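Local coordinates for probable AP endonuclease (PDB 6KI3), which probably cleaves DNA on the 5' side of apurinic or apyrimidinic sites, using three bound zinc ions, and also trims mismatched 3' ends as an exonuclease, at residues 47-52 / 112-117; 57-62 / 106-111; 97-102 / 134-139. All coordinates share one frame; numbering follows the deposited sequence.

Overall arrangement
From the N terminus, the chain runs along strand 46-49 and through the following loop, whose residues 57-62 precede helix 63-76. Strand 79-83 comes next, then helix 96-112, which supplies a segment to both contact 2 and contact 3, strand 116-120, and the loop after helix 126-134. Contact 1 closes 47-52 onto 112-117, and contact 2, joining 57-62 to 106-111, is nested inside that closure. Contact 3, between 97-102 and 134-139, closes a shorter loop that crosses both others. Together they tie one sector of a TIM barrel: its strands, the outer helix 96-112, and the loops on either side of that helix, one of them meeting DNA.

Contact 1: residues 47-52 / 112-117; sequences AQVFIA and VGIKGL. With nucleotides of chain C.
Ile51 and Ile114 pass alongside each other in opposite directions, and their branches rather than their backbones make the contact. The CG2 methyl of Ile51 lies 3.9 Å from CD1 of Ile114. In Ile51 the CG1 arm sits between the backbone N and the carbonyl carbon (chi1 66°), which leaves CG2 to meet the other segment. Ile114 keeps its longer arm extended (chi2 177°), and the CD1 at its tip also approaches CG2 of Val49, more loosely, at 4.3 Å. No hydrogen bond joins the segments, and branched aliphatic side chains suit this buried site because they fill it with methyls without bringing in polar atoms. Just before Ile114, Gly113 is the first residue to leave the helical conformation and has positive phi, which glycine adopts with little strain.

Phe50 turns away from this packing. Its CE2 comes within 3.5 Å of C2' of the base-free sugar 3DR1 in chain C, so the same short segment faces hydrophobic packing on one side and the abasic-site analogue on the other. Gln48, further back, hydrogen-bonds the zinc ligands His223 and Glu276 through its amide.

In the TIM barrel, strand 79-83 pairs with both 46-49 and 116-120 and thus separates the two strands joined here, while Ile51 also rests on Ile108 of helix 96-112 and Val49 on Ile30 of helix 25-39.

Contact 2: residues 57-62 / 106-111; sequences AVINIQ and LLICKE. With nucleotides of chain C.
The irregular backbone of 57-62 runs past the helical segment 106-111 at some distance, its closest CA atoms, those of Ile61 and Ile108, being 9.0 Å apart, so that side chains alone bridge the gap. In this TIM barrel of the endonuclease IV type, the contact fastens the loop between strand 46-49 and helix 63-76 to an outer helix further along the chain.

Ile108 is the shared partner and uses a different branch for each neighbour. Its CG1 arm is anti to the carbonyl carbon (chi1 -68°) and stretched out, which carries CD1 toward Ile59, and the two side chains meet tip to tip. CG2 of Ile59 stands 3.7 Å from that CD1, while the bent arm of Ile59 (chi2 -61°) folds its own CD1 to 3.8 Å from the same methyl of Ile108. Three carbons of Ile59, CG1, CG2 and CD1, thus close round the one CD1 methyl of Ile108. Ile61 instead slides past Ile108 in the opposite direction, and their CG2 methyls come within 4.0 Å. With no hydrogen bond across, the contact rests on apolar packing, for which isoleucine is well shaped: its two branches let one residue serve two neighbours.

Elsewhere, Ile61 touches Leu69 of helix 63-76, whose N-cap position is held by Gln62, and Ile59 leans on Phe101 and Glu105 of helix 96-112. Backbone hydrogen bonds join Asn60 and Ile61 to Ile51.

Between the two isoleucines, Asn60 faces the DNA instead of the helix. Its CB lies 3.6 Å from OP1, a phosphate oxygen of nucleotide DA4 in chain C.

Contact 3: residues 97-102 / 134-139; sequences FVTHFI and KKIKPV
Thr99 and Ile102 of helix 96-112 pack against Lys135 and Ile136 in a mainly apolar helix-to-loop contact, on the outer layer of the TIM barrel where the chain leaves helix 126-134 and heads for strand 143-147. The backbones come fairly near, with the CA atoms of Thr99 and Ile136 6.8 Å apart, yet no hydrogen bond passes between the segments.

Thr99 and Ile102 are three residues apart and therefore present neighbouring points on one face of the helix. The methyl of Thr99 does its touching: with OG1 anti to the carbonyl carbon (chi1 -74°), CG2 is left anti to the backbone N, which brings it within 3.3 Å of the carbonyl O of Lys135 and 3.9 Å of CG1 of Ile136. A small residue suits this spot, since it admits the loop backbone close to the helix. Ile136 meets Thr99 at a slant, then reaches further with an extended arm (chi2 179°), so that its CD1 comes 4.0 Å from CG2 of Ile102. These two isoleucines lie at about a right angle to each other, end methyl against side branch. Lys135 contributes its CB beside the threonine methyl, but the rest of the chain leads off and bends near its end, where NZ makes a long, weak ion pair with Glu131. Lysine fits such an exposed margin: its first carbons pack while its charge stays outside.

Farther along helix 96-112, Gln103 hydrogen-bonds the carbonyl O of Lys137 and Leu106 touches Ile136, while Ile102 packs inward on Leu117 and Leu119 of strand 116-120.

Contact 1: residues 47-52 / 112-117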
loop_
_atom_site.group_PDB
_atom_site.type_symbol
_atom_site.label_atom_id
_atom_site.label_comp_id
_atom_site.label_asym_id
_atom_site.label_seq_id
_atom_site.Cartn_x
_atom_site.Cartn_y
_atom_site.Cartn_z
ATOM N N ALA A 47 -1.632 8.164 4.477
ATOM C CA ALA A 47 -1.536 7.256 5.614
ATOM C C ALA A 47 -2.274 5.974 5.260
ATOM O O ALA A 47 -3.090 5.943 4.334
ATOM C CB ALA A 47 -2.115 7.876 6.890
ATOM N N GLN A 48 -1.948 4.909 5.955
ATOM C CA GLN A 48 -2.588 3.617 5.821
ATOM C C GLN A 48 -3.007 3.034 7.188
ATOM O O GLN A 48 -2.266 3.068 8.114
ATOM C CB GLN A 48 -1.718 2.648 5.047
ATOM C CG GLN A 48 -2.342 1.290 4.844
ATOM C CD GLN A 48 -1.495 0.369 3.990
ATOM O OE1 GLN A 48 -1.525 0.437 2.797
ATOM N NE2 GLN A 48 -0.756 -0.476 4.615
ATOM N N VAL A 49 -4.204 2.501 7.284
ATOM C CA VAL A 49 -4.715 1.956 8.535
ATOM C C VAL A 49 -5.483 0.672 8.255
ATOM O O VAL A 49 -5.914 0.406 7.132
ATOM C CB VAL A 49 -5.628 2.955 9.282
ATOM C CG1 VAL A 49 -4.826 4.137 9.806
ATOM C CG2 VAL A 49 -6.752 3.429 8.370
ATOM N N PHE A 50 -5.643 -0.131 9.305
ATOM C CA PHE A 50 -6.575 -1.251 9.313
ATOM C C PHE A 50 -7.862 -0.793 9.987
ATOM O O PHE A 50 -7.846 -0.414 11.163
ATOM C CB PHE A 50 -6.005 -2.458 10.059
ATOM C CG PHE A 50 -4.908 -3.178 9.329
ATOM C CD1 PHE A 50 -5.182 -3.922 8.194
ATOM C CD2 PHE A 50 -3.606 -3.141 9.801
ATOM C CE1 PHE A 50 -4.174 -4.594 7.526
ATOM C CE2 PHE A 50 -2.596 -3.812 9.141
ATOM C CZ PHE A 50 -2.879 -4.539 8.002
ATOM N N ILE A 51 -8.974 -0.818 9.247
ATOM C CA ILE A 51 -10.277 -0.617 9.875
ATOM C C ILE A 51 -10.898 -1.934 10.316
ATOM O O ILE A 51 -11.923 -1.923 11.015
ATOM C CB ILE A 51 -11.255 0.128 8.945
ATOM C CG1 ILE A 51 -11.604 -0.733 7.730
ATOM C CG2 ILE A 51 -10.667 1.463 8.515
ATOM C CD1 ILE A 51 -12.551 -0.060 6.760
ATOM N N ALA A 52 -10.306 -3.065 9.938
ATOM C CA ALA A 52 -10.793 -4.375 10.335
ATOM C C ALA A 52 -9.615 -5.336 10.396
ATOM O O ALA A 52 -8.588 -5.132 9.745
ATOM C CB ALA A 52 -11.866 -4.896 9.371
ATOM N N VAL A 112 -16.237 7.201 5.883
ATOM C CA VAL A 112 -15.205 7.946 6.592
ATOM C C VAL A 112 -14.251 8.650 5.635
ATOM O O VAL A 112 -13.270 9.257 6.079
ATOM C CB VAL A 112 -14.433 7.038 7.563
ATOM C CG1 VAL A 112 -15.393 6.370 8.529
ATOM C CG2 VAL A 112 -13.638 5.997 6.795
ATOM N N GLY A 113 -14.510 8.588 4.332
ATOM C CA GLY A 113 -13.675 9.286 3.376
ATOM C C GLY A 113 -12.352 8.627 3.069
ATOM O O GLY A 113 -11.429 9.306 2.608
ATOM N N ILE A 114 -12.224 7.326 3.313
ATOM C CA ILE A 114 -11.016 6.596 2.946
ATOM C C ILE A 114 -11.062 6.292 1.455
ATOM O O ILE A 114 -12.093 5.856 0.927
ATOM C CB ILE A 114 -10.878 5.316 3.788
ATOM C CG1 ILE A 114 -10.404 5.670 5.199
ATOM C CG2 ILE A 114 -9.921 4.333 3.131
ATOM C CD1 ILE A 114 -10.298 4.484 6.127
ATOM N N LYS A 115 -9.942 6.526 0.770
ATOM C CA LYS A 115 -9.923 6.508 -0.687
ATOM C C LYS A 115 -9.937 5.104 -1.282
ATOM O O LYS A 115 -10.377 4.942 -2.425
ATOM C CB LYS A 115 -8.695 7.261 -1.202
ATOM C CG LYS A 115 -8.522 8.649 -0.605
ATOM C CD LYS A 115 -9.559 9.626 -1.140
ATOM C CE LYS A 115 -9.304 11.032 -0.616
ATOM N NZ LYS A 115 -10.229 12.037 -1.208
ATOM N N GLY A 116 -9.468 4.093 -0.558
ATOM C CA GLY A 116 -9.408 2.778 -1.167
ATOM C C GLY A 116 -9.204 1.680 -0.148
ATOM O O GLY A 116 -9.047 1.927 1.051
ATOM N N LEU A 117 -9.207 0.448 -0.656
ATOM C CA LEU A 117 -8.997 -0.750 0.147
ATOM C C LEU A 117 -8.007 -1.658 -0.567
ATOM O O LEU A 117 -8.215 -2.013 -1.731
ATOM C CB LEU A 117 -10.313 -1.496 0.394
ATOM C CG LEU A 117 -10.251 -2.679 1.363
ATOM C CD1 LEU A 117 -10.060 -2.196 2.793
ATOM C CD2 LEU A 117 -11.499 -3.542 1.246
ATOM O "O5'" 3DR C 1 2.495 -5.491 4.798
ATOM P P 3DR C 1 2.394 -6.424 3.492
ATOM O OP1 3DR C 1 0.909 -6.606 3.293
ATOM O OP2 3DR C 1 3.075 -5.604 2.426
ATOM O OP3 3DR C 1 3.118 -7.691 3.878
ATOM C "C2'" 3DR C 1 0.734 -3.212 8.139
ATOM C "C5'" 3DR C 1 1.639 -5.692 5.920
ATOM C "C4'" 3DR C 1 2.159 -4.842 7.072
ATOM O "O4'" 3DR C 1 2.492 -3.543 6.580
ATOM C "C1'" 3DR C 1 1.828 -2.526 7.333
ATOM C "C3'" 3DR C 1 1.126 -4.675 8.173
ATOM O "O3'" 3DR C 1 1.739 -4.955 9.432
#

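Contact 2: residues 57-62 / 106-111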
loop_
_atom_site.group_PDB
_atom_site.type_symbol
_atom_site.label_atom_id
_atom_site.label_comp_id
_atom_site.label_asym_id
_atom_site.label_seq_id
_atom_site.Cartn_x
_atom_site.Cartn_y
_atom_site.Cartn_z
ATOM N N ALA A 57 -12.132 -11.645 11.010
ATOM C CA ALA A 57 -13.236 -11.035 10.271
ATOM C C ALA A 57 -14.126 -10.218 11.212
ATOM O O ALA A 57 -15.298 -10.520 11.441
ATOM C CB ALA A 57 -14.035 -12.106 9.540
ATOM N N VAL A 58 -13.542 -9.153 11.757
ATOM C CA VAL A 58 -14.243 -8.250 12.662
ATOM C C VAL A 58 -13.860 -6.818 12.319
ATOM O O VAL A 58 -12.681 -6.514 12.115
ATOM C CB VAL A 58 -13.924 -8.551 14.141
ATOM C CG1 VAL A 58 -14.746 -9.733 14.631
ATOM C CG2 VAL A 58 -12.438 -8.819 14.323
ATOM N N ILE A 59 -14.860 -5.941 12.249
ATOM C CA ILE A 59 -14.604 -4.517 12.077
ATOM C C ILE A 59 -14.043 -3.953 13.375
ATOM O O ILE A 59 -14.585 -4.197 14.461
ATOM C CB ILE A 59 -15.890 -3.787 11.661
ATOM C CG1 ILE A 59 -16.461 -4.392 10.377
ATOM C CG2 ILE A 59 -15.628 -2.298 11.490
ATOM C CD1 ILE A 59 -15.527 -4.304 9.190
ATOM N N ASN A 60 -12.950 -3.197 13.271
ATOM C CA ASN A 60 -12.330 -2.603 14.451
ATOM C C ASN A 60 -12.854 -1.201 14.738
ATOM O O ASN A 60 -13.042 -0.838 15.904
ATOM C CB ASN A 60 -10.809 -2.549 14.286
ATOM C CG ASN A 60 -10.197 -3.912 14.034
ATOM O OD1 ASN A 60 -9.309 -4.058 13.194
ATOM N ND2 ASN A 60 -10.670 -4.917 14.759
ATOM N N ILE A 61 -13.096 -0.409 13.693
ATOM C CA ILE A 61 -13.439 0.995 13.875
ATOM C C ILE A 61 -14.850 1.121 14.440
ATOM O O ILE A 61 -15.766 0.379 14.059
ATOM C CB ILE A 61 -13.284 1.756 12.546
ATOM C CG1 ILE A 61 -13.465 3.260 12.755
ATOM C CG2 ILE A 61 -14.249 1.223 11.494
ATOM C CD1 ILE A 61 -13.016 4.089 11.572
ATOM N N GLN A 62 -15.024 2.061 15.364
ATOM C CA GLN A 62 -16.291 2.272 16.049
ATOM C C GLN A 62 -16.942 3.576 15.587
ATOM O O GLN A 62 -16.358 4.361 14.838
ATOM C CB GLN A 62 -16.084 2.263 17.570
ATOM C CG GLN A 62 -15.123 1.176 18.050
ATOM C CD GLN A 62 -15.595 0.482 19.314
ATOM O OE1 GLN A 62 -16.257 -0.565 19.256
ATOM N NE2 GLN A 62 -15.260 1.061 20.466
ATOM N N LEU A 106 -15.703 -1.791 2.297
ATOM C CA LEU A 106 -15.840 -0.810 1.226
ATOM C C LEU A 106 -16.903 0.228 1.560
ATOM O O LEU A 106 -16.715 1.424 1.305
ATOM C CB LEU A 106 -16.170 -1.514 -0.090
ATOM C CG LEU A 106 -15.078 -2.426 -0.654
ATOM C CD1 LEU A 106 -15.600 -3.204 -1.848
ATOM C CD2 LEU A 106 -13.850 -1.616 -1.038
ATOM N N LEU A 107 -18.025 -0.208 2.138
ATOM C CA LEU A 107 -19.047 0.741 2.565
ATOM C C LEU A 107 -18.529 1.635 3.685
ATOM O O LEU A 107 -18.795 2.842 3.699
ATOM C CB LEU A 107 -20.304 -0.008 3.011
ATOM N N ILE A 108 -17.780 1.059 4.629
ATOM C CA ILE A 108 -17.226 1.841 5.730
ATOM C C ILE A 108 -16.217 2.857 5.210
ATOM O O ILE A 108 -16.137 3.987 5.710
ATOM C CB ILE A 108 -16.602 0.905 6.785
ATOM C CG1 ILE A 108 -17.689 0.093 7.491
ATOM C CG2 ILE A 108 -15.791 1.694 7.802
ATOM C CD1 ILE A 108 -17.147 -1.006 8.379
ATOM N N CYS A 109 -15.440 2.479 4.190
ATOM C CA CYS A 109 -14.440 3.392 3.643
ATOM C C CYS A 109 -15.083 4.662 3.098
ATOM O O CYS A 109 -14.564 5.765 3.302
ATOM C CB CYS A 109 -13.628 2.694 2.552
ATOM S SG CYS A 109 -12.472 1.447 3.163
ATOM N N LYS A 110 -16.217 4.529 2.403
ATOM C CA LYS A 110 -16.883 5.710 1.866
ATOM C C LYS A 110 -17.503 6.557 2.971
ATOM O O LYS A 110 -17.599 7.780 2.832
ATOM C CB LYS A 110 -17.952 5.305 0.850
ATOM C CG LYS A 110 -18.517 6.478 0.058
ATOM C CD LYS A 110 -20.037 6.487 0.064
ATOM C CE LYS A 110 -20.604 5.420 -0.857
ATOM N NZ LYS A 110 -22.088 5.334 -0.767
ATOM N N GLU A 111 -17.924 5.928 4.071
ATOM C CA GLU A 111 -18.517 6.682 5.172
ATOM C C GLU A 111 -17.501 7.616 5.819
ATOM O O GLU A 111 -17.855 8.715 6.261
ATOM C CB GLU A 111 -19.098 5.725 6.212
ATOM C CG GLU A 111 -20.557 5.367 5.988
ATOM P P DA C 4 -8.770 -2.575 18.224
ATOM O OP1 DA C 4 -9.615 -1.579 17.530
ATOM O OP2 DA C 4 -7.754 -2.120 19.200
ATOM O "O5'" DA C 4 -9.729 -3.617 18.958
ATOM C "C5'" DA C 4 -10.577 -4.446 18.179
ATOM C "C4'" DA C 4 -11.051 -5.645 18.977
ATOM O "O4'" DA C 4 -9.930 -6.523 19.257
ATOM C "C3'" DA C 4 -11.690 -5.314 20.320
ATOM O "O3'" DA C 4 -12.827 -6.137 20.511
ATOM C "C2'" DA C 4 -10.581 -5.620 21.332
ATOM C "C1'" DA C 4 -9.814 -6.744 20.646
ATOM N N9 DA C 4 -8.390 -6.768 20.978
ATOM C C8 DA C 4 -7.527 -5.708 20.972
ATOM N N7 DA C 4 -6.298 -6.023 21.305
ATOM C C5 DA C 4 -6.356 -7.386 21.541
ATOM C C6 DA C 4 -5.378 -8.325 21.930
ATOM N N6 DA C 4 -4.100 -8.006 22.157
ATOM N N1 DA C 4 -5.768 -9.608 22.077
ATOM C C2 DA C 4 -7.049 -9.924 21.849
ATOM N N3 DA C 4 -8.054 -9.132 21.478
ATOM C C4 DA C 4 -7.637 -7.863 21.341
ATOM P P DG C 3 -3.118 -2.251 14.482
ATOM O OP1 DG C 3 -3.580 -1.157 13.600
ATOM O OP2 DG C 3 -2.027 -2.000 15.451
ATOM O "O5'" DG C 3 -4.382 -2.806 15.278
ATOM C "C5'" DG C 3 -5.417 -3.464 14.565
ATOM C "C4'" DG C 3 -6.389 -4.131 15.516
ATOM O "O4'" DG C 3 -5.853 -5.409 15.953
ATOM C "C3'" DG C 3 -6.699 -3.342 16.787
ATOM O "O3'" DG C 3 -8.075 -3.472 17.086
ATOM C "C2'" DG C 3 -5.827 -4.034 17.835
ATOM C "C1'" DG C 3 -5.880 -5.474 17.361
ATOM N N9 DG C 3 -4.747 -6.279 17.804
ATOM C C8 DG C 3 -3.438 -5.875 17.914
ATOM N N7 DG C 3 -2.639 -6.815 18.334
ATOM C C5 DG C 3 -3.470 -7.915 18.511
ATOM C C6 DG C 3 -3.168 -9.226 18.952
ATOM O O6 DG C 3 -2.068 -9.689 19.283
ATOM N N1 DG C 3 -4.304 -10.031 18.989
ATOM C C2 DG C 3 -5.570 -9.622 18.645
ATOM N N2 DG C 3 -6.541 -10.542 18.743
ATOM N N3 DG C 3 -5.867 -8.397 18.230
ATOM C C4 DG C 3 -4.771 -7.600 18.188
#

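Contact 3: residues 97-102 / 134-139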
loop_
_atom_site.group_PDB
_atom_site.type_symbol
_atom_site.label_atom_id
_atom_site.label_comp_id
_atom_site.label_asym_id
_atom_site.label_seq_id
_atom_site.Cartn_x
_atom_site.Cartn_y
_atom_site.Cartn_z
ATOM N N PHE A 97 -18.830 -15.882 2.995
ATOM C CA PHE A 97 -18.608 -15.066 4.184
ATOM C C PHE A 97 -17.490 -14.055 3.969
ATOM O O PHE A 97 -17.476 -13.000 4.613
ATOM C CB PHE A 97 -18.284 -15.960 5.379
ATOM N N VAL A 98 -16.552 -14.358 3.071
ATOM C CA VAL A 98 -15.389 -13.502 2.873
ATOM C C VAL A 98 -15.748 -12.280 2.038
ATOM O O VAL A 98 -15.413 -11.145 2.396
ATOM C CB VAL A 98 -14.246 -14.309 2.231
ATOM C CG1 VAL A 98 -13.167 -13.378 1.705
ATOM C CG2 VAL A 98 -13.669 -15.297 3.233
ATOM N N THR A 99 -16.427 -12.492 0.908
ATOM C CA THR A 99 -16.763 -11.378 0.026
ATOM C C THR A 99 -17.737 -10.416 0.696
ATOM O O THR A 99 -17.637 -9.196 0.515
ATOM C CB THR A 99 -17.332 -11.910 -1.292
ATOM O OG1 THR A 99 -16.269 -12.464 -2.077
ATOM C CG2 THR A 99 -18.013 -10.802 -2.085
ATOM N N HIS A 100 -18.672 -10.941 1.491
ATOM C CA HIS A 100 -19.599 -10.068 2.201
ATOM C C HIS A 100 -18.865 -9.169 3.188
ATOM O O HIS A 100 -19.239 -8.005 3.375
ATOM C CB HIS A 100 -20.661 -10.896 2.921
ATOM C CG HIS A 100 -21.580 -10.077 3.769
ATOM N ND1 HIS A 100 -21.367 -9.878 5.115
ATOM C CD2 HIS A 100 -22.708 -9.393 3.460
ATOM C CE1 HIS A 100 -22.325 -9.110 5.601
ATOM N NE2 HIS A 100 -23.153 -8.803 4.618
ATOM N N PHE A 101 -17.814 -9.689 3.828
ATOM C CA PHE A 101 -17.045 -8.877 4.766
ATOM C C PHE A 101 -16.317 -7.745 4.051
ATOM O O PHE A 101 -16.245 -6.623 4.565
ATOM C CB PHE A 101 -16.055 -9.754 5.532
ATOM C CG PHE A 101 -15.355 -9.040 6.650
ATOM C CD1 PHE A 101 -15.971 -8.886 7.880
ATOM C CD2 PHE A 101 -14.083 -8.520 6.471
ATOM C CE1 PHE A 101 -15.332 -8.226 8.913
ATOM C CE2 PHE A 101 -13.439 -7.861 7.500
ATOM C CZ PHE A 101 -14.065 -7.715 8.723
ATOM N N ILE A 102 -15.768 -8.023 2.865
ATOM C CA ILE A 102 -15.154 -6.970 2.060
ATOM C C ILE A 102 -16.183 -5.908 1.699
ATOM O O ILE A 102 -15.858 -4.717 1.615
ATOM C CB ILE A 102 -14.503 -7.577 0.801
ATOM C CG1 ILE A 102 -13.427 -8.589 1.195
ATOM C CG2 ILE A 102 -13.912 -6.488 -0.088
ATOM C CD1 ILE A 102 -12.799 -9.290 0.016
ATOM N N LYS A 134 -15.537 -10.061 -9.472
ATOM C CA LYS A 134 -16.883 -9.793 -9.969
ATOM C C LYS A 134 -17.944 -9.994 -8.896
ATOM O O LYS A 134 -19.033 -9.420 -9.004
ATOM C CB LYS A 134 -17.186 -10.682 -11.176
ATOM N N LYS A 135 -17.652 -10.784 -7.861
ATOM C CA LYS A 135 -18.591 -11.000 -6.768
ATOM C C LYS A 135 -18.754 -9.781 -5.870
ATOM O O LYS A 135 -19.453 -9.877 -4.857
ATOM C CB LYS A 135 -18.146 -12.188 -5.910
ATOM C CG LYS A 135 -17.822 -13.460 -6.676
ATOM C CD LYS A 135 -17.477 -14.585 -5.708
ATOM C CE LYS A 135 -16.676 -15.689 -6.382
ATOM N NZ LYS A 135 -17.408 -16.298 -7.524
ATOM N N ILE A 136 -18.135 -8.652 -6.205
ATOM C CA ILE A 136 -18.107 -7.477 -5.343
ATOM C C ILE A 136 -18.814 -6.335 -6.056
ATOM O O ILE A 136 -18.426 -5.954 -7.168
ATOM C CB ILE A 136 -16.670 -7.080 -4.972
ATOM C CG1 ILE A 136 -15.991 -8.202 -4.183
ATOM C CG2 ILE A 136 -16.669 -5.788 -4.179
ATOM C CD1 ILE A 136 -14.556 -7.903 -3.802
ATOM N N LYS A 137 -19.844 -5.792 -5.419
ATOM C CA LYS A 137 -20.511 -4.606 -5.940
ATOM C C LYS A 137 -19.701 -3.365 -5.581
ATOM O O LYS A 137 -19.360 -3.175 -4.409
ATOM C CB LYS A 137 -21.926 -4.490 -5.381
ATOM N N PRO A 138 -19.372 -2.513 -6.549
ATOM C CA PRO A 138 -18.516 -1.354 -6.266
ATOM C C PRO A 138 -19.168 -0.384 -5.291
ATOM O O PRO A 138 -20.367 -0.435 -5.007
ATOM C CB PRO A 138 -18.320 -0.711 -7.644
ATOM C CG PRO A 138 -18.593 -1.814 -8.622
ATOM C CD PRO A 138 -19.658 -2.654 -7.986
ATOM N N VAL A 139 -18.339 0.516 -4.766
ATOM C CA VAL A 139 -18.769 1.574 -3.859
ATOM C C VAL A 139 -18.192 2.884 -4.374
ATOM O O VAL A 139 -16.968 3.024 -4.481
ATOM C CB VAL A 139 -18.320 1.315 -2.411
ATOM C CG1 VAL A 139 -18.567 2.543 -1.553
ATOM C CG2 VAL A 139 -19.051 0.111 -1.837
#